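Local coordinates for protein CMP-sialic acid transporter 1 (Zea mays, PDB 6I1R) that probably carries CMP-sialic acid from the cytoplasm into the Golgi in exchange for CMP, and here holds CMP in an outward-facing conformation, at residues L10-S15 with S265-A269; F116-R122 with S257-V261; V196-T200 with G247-S251. The protein carries 5 engineered substitutions. All blocks are in the same frame, centred on the assembly; numbering follows the deposited sequence.

Contact 1 of 3, residues L10-S15 with S265-A269; sequences LTILTS and STSMA
Leu10 O is gripped twice by Thr14: the backbone N bonds to it as the helix requires, and Thr14 OG1 adds a second bond of 2.7 Å from above the carbonyl plane. The rotation that allows this (chi1 -63°) sets Thr14 CG2 anti to the backbone N, aimed at the neighbouring helix, where it meets Ala269 CB at 3.6 Å. The same methyl of Ala269 lies 3.6 Å from Thr11 O, so it is wedged between two successive turns of helix 3-24. Thr11 lies against the other helix with both branches, CG2 near Ala269 N and the C of Met268, OG1 3.2 Å from Ser265 O. That hydroxyl has Ala7 O as its stronger acceptor, so the bond across is not settled. Replacing Thr11 by an alanine would probably open a gap beside the Met268-Ala269 backbone and leave Ser265 O without this neighbour. At the upstream end, Leu10 CD2 rests 3.9 Å from Ser265 CB. The axes of the two short segments approach to 8.1 Å at 50°, and Thr11 CA lies 4.7 Å from Ala269 CA. This is close packing of transmembrane helices through small residues, within the all-helical nucleotide-sugar transporter fold.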
loop_
_atom_site.group_PDB
_atom_site.type_symbol
_atom_site.label_atom_id
_atom_site.label_comp_id
_atom_site.label_asym_id
_atom_site.label_seq_id
_atom_site.Cartn_x
_atom_site.Cartn_y
_atom_site.Cartn_z
ATOM N N LEU B 10 0.179 -8.166 -26.486
ATOM C CA LEU B 10 -0.075 -8.488 -25.080
ATOM C C LEU B 10 1.188 -8.209 -24.257
ATOM O O LEU B 10 1.100 -7.671 -23.159
ATOM C CB LEU B 10 -0.508 -9.954 -24.955
ATOM C CG LEU B 10 -0.768 -10.455 -23.534
ATOM C CD1 LEU B 10 -1.794 -9.586 -22.822
ATOM C CD2 LEU B 10 -1.224 -11.906 -23.548
ATOM N N THR B 11 2.353 -8.565 -24.796
ATOM C CA THR B 11 3.627 -8.286 -24.129
ATOM C C THR B 11 3.787 -6.773 -23.942
ATOM O O THR B 11 4.087 -6.311 -22.841
ATOM C CB THR B 11 4.806 -8.891 -24.904
ATOM O OG1 THR B 11 4.586 -10.297 -25.003
ATOM C CG2 THR B 11 6.146 -8.629 -24.254
ATOM N N ILE B 12 3.572 -6.010 -25.012
ATOM C CA ILE B 12 3.696 -4.553 -24.951
ATOM C C ILE B 12 2.742 -4.011 -23.878
ATOM O O ILE B 12 3.152 -3.202 -23.047
ATOM C CB ILE B 12 3.441 -3.911 -26.333
ATOM C CG1 ILE B 12 4.554 -4.241 -27.334
ATOM C CG2 ILE B 12 3.231 -2.407 -26.211
ATOM C CD1 ILE B 12 5.930 -3.756 -26.928
ATOM N N LEU B 13 1.492 -4.466 -23.878
ATOM C CA LEU B 13 0.479 -3.882 -22.992
ATOM C C LEU B 13 0.580 -4.468 -21.575
ATOM O O LEU B 13 0.243 -3.776 -20.621
ATOM C CB LEU B 13 -0.917 -4.096 -23.590
ATOM C CG LEU B 13 -1.253 -3.238 -24.813
ATOM C CD1 LEU B 13 -2.649 -3.551 -25.326
ATOM C CD2 LEU B 13 -1.128 -1.754 -24.501
ATOM N N THR B 14 1.040 -5.708 -21.408
ATOM C CA THR B 14 1.187 -6.274 -20.052
ATOM C C THR B 14 2.269 -5.500 -19.283
ATOM O O THR B 14 2.191 -5.381 -18.058
ATOM C CB THR B 14 1.490 -7.780 -20.084
ATOM O OG1 THR B 14 0.386 -8.457 -20.687
ATOM C CG2 THR B 14 1.725 -8.370 -18.711
ATOM N N SER B 15 3.267 -4.975 -19.996
ATOM C CA SER B 15 4.330 -4.181 -19.369
ATOM C C SER B 15 3.872 -2.729 -19.178
ATOM O O SER B 15 4.384 -2.037 -18.300
ATOM C CB SER B 15 5.612 -4.255 -20.163
ATOM O OG SER B 15 5.577 -3.377 -21.278
ATOM N N SER B 265 4.185 -14.549 -23.386
ATOM C CA SER B 265 3.918 -13.105 -23.483
ATOM C C SER B 265 4.099 -12.436 -22.115
ATOM O O SER B 265 4.769 -11.408 -22.006
ATOM C CB SER B 265 2.538 -12.835 -24.031
ATOM O OG SER B 265 2.385 -13.388 -25.329
ATOM N N THR B 266 3.490 -13.033 -21.091
ATOM C CA THR B 266 3.525 -12.530 -19.714
ATOM C C THR B 266 4.971 -12.478 -19.205
ATOM O O THR B 266 5.378 -11.511 -18.559
ATOM C CB THR B 266 2.689 -13.415 -18.779
ATOM O OG1 THR B 266 1.729 -14.133 -19.556
ATOM C CG2 THR B 266 1.974 -12.630 -17.702
ATOM N N SER B 267 5.725 -13.537 -19.489
ATOM C CA SER B 267 7.111 -13.651 -19.040
ATOM C C SER B 267 7.970 -12.566 -19.699
ATOM O O SER B 267 8.736 -11.883 -19.019
ATOM C CB SER B 267 7.655 -15.029 -19.321
ATOM O OG SER B 267 6.956 -16.013 -18.573
ATOM N N MET B 268 7.822 -12.404 -21.012
ATOM C CA MET B 268 8.618 -11.434 -21.775
ATOM C C MET B 268 8.221 -10.002 -21.392
ATOM O O MET B 268 9.024 -9.079 -21.537
ATOM C CB MET B 268 8.427 -11.622 -23.284
ATOM C CG MET B 268 8.937 -12.952 -23.810
ATOM S SD MET B 268 10.662 -13.279 -23.384
ATOM C CE MET B 268 10.662 -15.070 -23.418
ATOM N N ALA B 269 6.989 -9.817 -20.922
ATOM C CA ALA B 269 6.546 -8.513 -20.423
ATOM C C ALA B 269 7.337 -8.146 -19.162
ATOM O O ALA B 269 7.799 -7.013 -19.012
ATOM C CB ALA B 269 5.062 -8.544 -20.148
#

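Contact 2 of 3, residues F116-R122 with S257-V261; sequences FRLVLKR and SDNIV
Ser257 O approaches Arg122 NH1 at the edge of the guanidinium, near its plane, but the two atoms are 4.3 Å apart, too far for a hydrogen bond; Lys185 NZ offers this carbonyl a weak one. The contact joins the end of helix 108-118 and the turn after it to the start of helix 259-279. Asp258 follows and carries most of the polar chemistry. Its CG sits between the backbone N and the carbonyl carbon (chi1 51°), a rotation that folds the carboxylate back over the start of helix 259-279, where Asp258 OD1 accepts from Val261 N at 2.9 Å as an N-cap. The other oxygen, Asp258 OD2, forms a salt bridge with Arg122 NH1 at 3.3 Å; as a hydrogen bond it is weak, with an N-H...O angle of 121°, and the guanidinium and carboxylate planes are far from coplanar. Asn259 comes next: its backbone N bonds to Glu181 OE1 and its side-chain ND2 to Gly177 O, both on helix 160-186, while its CB lies loosely against the Phe116 ring. Ile260 CD1 lies over one face of the Phe116 ring, 3.6 Å from its centroid and 27° off the ring normal, a CH-pi arrangement. One carboxylate thus serves the partly positive N-terminal end of a helix and an arginine, which would probably favour its ionised form, although Glu181 touches the same side chain. Beside them, Phe116 CZ lies 3.5 Å from Asp258 CB at the ring edge and rests against a face of the Arg122 guanidinium.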
loop_
_atom_site.group_PDB
_atom_site.type_symbol
_atom_site.label_atom_id
_atom_site.label_comp_id
_atom_site.label_asym_id
_atom_site.label_seq_id
_atom_site.Cartn_x
_atom_site.Cartn_y
_atom_site.Cartn_z
ATOM N N PHE B 116 -1.605 -28.211 -19.084
ATOM C CA PHE B 116 -1.735 -28.216 -20.547
ATOM C C PHE B 116 -1.793 -29.667 -21.042
ATOM O O PHE B 116 -2.661 -30.035 -21.832
ATOM C CB PHE B 116 -0.565 -27.468 -21.193
ATOM C CG PHE B 116 -0.827 -26.934 -22.579
ATOM C CD1 PHE B 116 -1.767 -25.936 -22.783
ATOM C CD2 PHE B 116 -0.114 -27.403 -23.672
ATOM C CE1 PHE B 116 -2.004 -25.434 -24.052
ATOM C CE2 PHE B 116 -0.351 -26.897 -24.942
ATOM C CZ PHE B 116 -1.292 -25.911 -25.130
ATOM N N ARG B 117 -0.860 -30.476 -20.547
ATOM C CA ARG B 117 -0.785 -31.895 -20.882
ATOM C C ARG B 117 -1.958 -32.651 -20.244
ATOM O O ARG B 117 -2.611 -33.446 -20.913
ATOM C CB ARG B 117 0.547 -32.484 -20.403
ATOM C CG ARG B 117 0.624 -34.002 -20.471
ATOM C CD ARG B 117 0.912 -34.479 -21.881
ATOM N NE ARG B 117 2.332 -34.357 -22.164
ATOM C CZ ARG B 117 2.943 -34.831 -23.240
ATOM N NH1 ARG B 117 2.480 -34.582 -24.452
ATOM N NH2 ARG B 117 4.027 -35.566 -23.086
ATOM N N LEU B 118 -2.203 -32.417 -18.957
ATOM C CA LEU B 118 -3.162 -33.231 -18.192
ATOM C C LEU B 118 -4.601 -32.883 -18.596
ATOM O O LEU B 118 -5.353 -33.759 -19.029
ATOM C CB LEU B 118 -2.946 -33.016 -16.689
ATOM C CG LEU B 118 -2.172 -34.119 -15.969
ATOM C CD1 LEU B 118 -0.734 -34.191 -16.458
ATOM C CD2 LEU B 118 -2.211 -33.914 -14.463
ATOM N N VAL B 119 -4.974 -31.617 -18.441
ATOM C CA VAL B 119 -6.352 -31.175 -18.664
ATOM C C VAL B 119 -6.611 -31.044 -20.171
ATOM O O VAL B 119 -7.568 -31.620 -20.689
ATOM C CB VAL B 119 -6.642 -29.850 -17.932
ATOM N N LEU B 120 -5.762 -30.290 -20.866
ATOM C CA LEU B 120 -5.997 -29.990 -22.285
ATOM C C LEU B 120 -5.483 -31.134 -23.172
ATOM O O LEU B 120 -5.769 -31.152 -24.369
ATOM C CB LEU B 120 -5.335 -28.653 -22.641
ATOM C CG LEU B 120 -6.119 -27.407 -22.227
ATOM C CD1 LEU B 120 -5.232 -26.172 -22.242
ATOM C CD2 LEU B 120 -7.332 -27.205 -23.122
ATOM N N LYS B 121 -4.729 -32.073 -22.598
ATOM C CA LYS B 121 -4.344 -33.312 -23.289
ATOM C C LYS B 121 -3.474 -33.001 -24.515
ATOM O O LYS B 121 -3.436 -33.791 -25.460
ATOM C CB LYS B 121 -5.595 -34.101 -23.692
ATOM N N ARG B 122 -2.757 -31.878 -24.496
ATOM C CA ARG B 122 -2.006 -31.438 -25.675
ATOM C C ARG B 122 -0.562 -31.947 -25.584
ATOM O O ARG B 122 -0.030 -32.163 -24.490
ATOM C CB ARG B 122 -2.094 -29.916 -25.834
ATOM C CG ARG B 122 -3.370 -29.452 -26.524
ATOM C CD ARG B 122 -3.328 -28.016 -27.016
ATOM N NE ARG B 122 -2.274 -27.772 -27.993
ATOM C CZ ARG B 122 -2.058 -26.606 -28.592
ATOM N NH1 ARG B 122 -2.893 -25.599 -28.400
ATOM N NH2 ARG B 122 -1.010 -26.449 -29.382
ATOM N N SER B 257 -5.471 -19.515 -29.712
ATOM C CA SER B 257 -4.083 -19.868 -29.429
ATOM C C SER B 257 -4.032 -20.845 -28.249
ATOM O O SER B 257 -4.849 -21.754 -28.186
ATOM C CB SER B 257 -3.257 -18.633 -29.193
ATOM O OG SER B 257 -1.874 -18.947 -29.237
ATOM N N ASP B 258 -3.074 -20.676 -27.337
ATOM C CA ASP B 258 -2.966 -21.555 -26.176
ATOM C C ASP B 258 -2.313 -20.806 -25.009
ATOM O O ASP B 258 -1.733 -19.736 -25.190
ATOM C CB ASP B 258 -2.180 -22.825 -26.514
ATOM C CG ASP B 258 -0.844 -22.568 -27.188
ATOM O OD1 ASP B 258 -0.082 -21.726 -26.675
ATOM O OD2 ASP B 258 -0.577 -23.219 -28.219
ATOM N N ASN B 259 -2.401 -21.421 -23.830
ATOM C CA ASN B 259 -1.882 -20.872 -22.570
ATOM C C ASN B 259 -0.365 -20.660 -22.633
ATOM O O ASN B 259 0.159 -19.767 -21.967
ATOM C CB ASN B 259 -2.189 -21.782 -21.376
ATOM C CG ASN B 259 -3.292 -21.243 -20.492
ATOM O OD1 ASN B 259 -3.085 -20.287 -19.749
ATOM N ND2 ASN B 259 -4.460 -21.860 -20.560
ATOM N N ILE B 260 0.339 -21.487 -23.397
ATOM C CA ILE B 260 1.794 -21.417 -23.402
ATOM C C ILE B 260 2.229 -20.141 -24.137
ATOM O O ILE B 260 3.196 -19.500 -23.726
ATOM C CB ILE B 260 2.415 -22.704 -23.980
ATOM C CG1 ILE B 260 2.072 -23.913 -23.103
ATOM C CG2 ILE B 260 3.919 -22.544 -24.158
ATOM C CD1 ILE B 260 2.337 -25.249 -23.747
ATOM N N VAL B 261 1.506 -19.750 -25.185
ATOM C CA VAL B 261 1.765 -18.461 -25.841
ATOM C C VAL B 261 1.471 -17.329 -24.845
ATOM O O VAL B 261 2.201 -16.337 -24.800
ATOM C CB VAL B 261 0.956 -18.298 -27.144
ATOM C CG1 VAL B 261 1.002 -16.869 -27.670
ATOM C CG2 VAL B 261 1.418 -19.268 -28.220
#

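Contact 3 of 3, residues V196-T200 with G247-S251; sequences VQLYT and GLLVS
Tyr199 reaches from helix 191-216 to helix 234-256 of this drug/metabolite-transporter (DMT) clan bundle, touching Gly247, Leu248 and Ser251. The short axis segments come no closer than 12.3 Å and run at 130° to one another, and the long tyrosine side chain makes three of the four residue contacts. The first torsion of Tyr199 (chi1 -61°) puts CG anti to the carbonyl carbon and beside the backbone N, which sends the ring outward across the interface. Tyr199 OH lies 3.0 Å from Gly247 O. Leu248 takes the corresponding rotation about its own CA-CB bond; with CD1 continuing the chain extended, the other branch, Leu248 CD2, is turned toward the tyrosine, where it lies 3.9 Å from Tyr199 CE2. The two side chains cross at an oblique angle in a small apolar touch. The Tyr199 side chain also touches Glu42 and Lys45 of helix 37-59, two residues of the CMP pocket, and lies about 6 Å from the bound nucleotide. Tyr199 is therefore placed as a second-shell neighbour of that site. Leu198 adds a marginal touch from one residue earlier, its CD2 being 4.4 Å from Ser251 OG. Ser251 turns its hydroxyl anti to the backbone N (chi1 -152°), where OG bonds to Asn195 OD1, and its CB is left 3.4 Å from Tyr199 OH.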
loop_
_atom_site.group_PDB
_atom_site.type_symbol
_atom_site.label_atom_id
_atom_site.label_comp_id
_atom_site.label_asym_id
_atom_site.label_seq_id
_atom_site.Cartn_x
_atom_site.Cartn_y
_atom_site.Cartn_z
ATOM N N VAL B 196 -18.824 -12.649 -22.910
ATOM C CA VAL B 196 -19.974 -12.059 -22.203
ATOM C C VAL B 196 -20.364 -12.956 -21.020
ATOM O O VAL B 196 -20.645 -12.445 -19.939
ATOM C CB VAL B 196 -21.166 -11.805 -23.150
ATOM C CG1 VAL B 196 -22.484 -11.671 -22.397
ATOM C CG2 VAL B 196 -20.935 -10.581 -24.025
ATOM N N GLN B 197 -20.370 -14.273 -21.216
ATOM C CA GLN B 197 -20.729 -15.206 -20.141
ATOM C C GLN B 197 -19.613 -15.235 -19.091
ATOM O O GLN B 197 -19.871 -15.159 -17.886
ATOM C CB GLN B 197 -20.929 -16.625 -20.676
ATOM C CG GLN B 197 -22.002 -16.755 -21.745
ATOM C CD GLN B 197 -21.789 -18.013 -22.549
ATOM O OE1 GLN B 197 -22.180 -19.105 -22.141
ATOM N NE2 GLN B 197 -21.139 -17.868 -23.692
ATOM N N LEU B 198 -18.379 -15.362 -19.572
ATOM C CA LEU B 198 -17.199 -15.445 -18.713
ATOM C C LEU B 198 -17.141 -14.223 -17.788
ATOM O O LEU B 198 -17.040 -14.368 -16.570
ATOM C CB LEU B 198 -15.952 -15.529 -19.600
ATOM C CG LEU B 198 -14.615 -15.651 -18.869
ATOM C CD1 LEU B 198 -14.550 -16.935 -18.054
ATOM C CD2 LEU B 198 -13.456 -15.588 -19.853
ATOM N N TYR B 199 -17.225 -13.033 -18.378
ATOM C CA TYR B 199 -17.004 -11.778 -17.654
ATOM C C TYR B 199 -18.254 -11.360 -16.869
ATOM O O TYR B 199 -18.164 -10.476 -16.017
ATOM C CB TYR B 199 -16.568 -10.672 -18.621
ATOM C CG TYR B 199 -15.277 -10.946 -19.352
ATOM C CD1 TYR B 199 -14.199 -11.538 -18.712
ATOM C CD2 TYR B 199 -15.121 -10.597 -20.686
ATOM C CE1 TYR B 199 -13.010 -11.789 -19.376
ATOM C CE2 TYR B 199 -13.938 -10.839 -21.364
ATOM C CZ TYR B 199 -12.877 -11.436 -20.706
ATOM O OH TYR B 199 -11.705 -11.677 -21.361
ATOM N N THR B 200 -19.407 -11.966 -17.146
ATOM C CA THR B 200 -20.596 -11.730 -16.321
ATOM C C THR B 200 -20.359 -12.338 -14.933
ATOM O O THR B 200 -20.512 -11.661 -13.915
ATOM C CB THR B 200 -21.864 -12.271 -16.996
ATOM O OG1 THR B 200 -22.181 -11.388 -18.071
ATOM C CG2 THR B 200 -23.052 -12.370 -16.064
ATOM N N GLY B 247 -6.755 -8.283 -20.872
ATOM C CA GLY B 247 -7.683 -9.366 -20.549
ATOM C C GLY B 247 -8.488 -9.839 -21.753
ATOM O O GLY B 247 -8.843 -11.016 -21.829
ATOM N N LEU B 248 -8.796 -8.936 -22.683
ATOM C CA LEU B 248 -9.502 -9.317 -23.917
ATOM C C LEU B 248 -8.548 -10.095 -24.833
ATOM O O LEU B 248 -8.963 -11.034 -25.520
ATOM C CB LEU B 248 -10.036 -8.067 -24.627
ATOM C CG LEU B 248 -11.196 -7.347 -23.937
ATOM C CD1 LEU B 248 -11.549 -6.066 -24.678
ATOM C CD2 LEU B 248 -12.418 -8.249 -23.823
ATOM N N LEU B 249 -7.279 -9.696 -24.835
ATOM C CA LEU B 249 -6.264 -10.370 -25.640
ATOM C C LEU B 249 -6.034 -11.782 -25.088
ATOM O O LEU B 249 -5.874 -12.729 -25.858
ATOM C CB LEU B 249 -4.967 -9.554 -25.627
ATOM C CG LEU B 249 -5.065 -8.136 -26.189
ATOM C CD1 LEU B 249 -3.753 -7.392 -25.999
ATOM C CD2 LEU B 249 -5.460 -8.148 -27.658
ATOM N N VAL B 250 -6.035 -11.917 -23.764
ATOM C CA VAL B 250 -5.870 -13.228 -23.137
ATOM C C VAL B 250 -6.991 -14.150 -23.634
ATOM O O VAL B 250 -6.731 -15.300 -23.985
ATOM C CB VAL B 250 -5.843 -13.134 -21.598
ATOM C CG1 VAL B 250 -5.959 -14.501 -20.938
ATOM C CG2 VAL B 250 -4.598 -12.413 -21.101
ATOM N N SER B 251 -8.218 -13.632 -23.690
ATOM C CA SER B 251 -9.365 -14.421 -24.144
ATOM C C SER B 251 -9.170 -14.817 -25.612
ATOM O O SER B 251 -9.358 -15.979 -25.976
ATOM C CB SER B 251 -10.664 -13.679 -23.938
ATOM O OG SER B 251 -11.742 -14.588 -23.757
#

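The three contacts lie 18 to 19 Å apart, centre to centre, and nest along the chain: contact 3 falls within the loop closed by contact 2, and contact 2 within that closed by contact 1. Contacts 1 and 2 share helix 259-279, contact 2 at its beginning and contact 1 further along. Helix 234-256, used by contact 3, directly precedes helix 259-279. Contacts 1 and 3 also touch, through Leu10 and Leu13 against Leu249 and through Leu10 against Val250, whereas contacts 2 and 3 stay about 6 Å apart at their nearest atoms. Helices 3-24, 108-118 and 191-216 are thus tied to one consecutive helix pair, with contact 3 nearest the bound CMP.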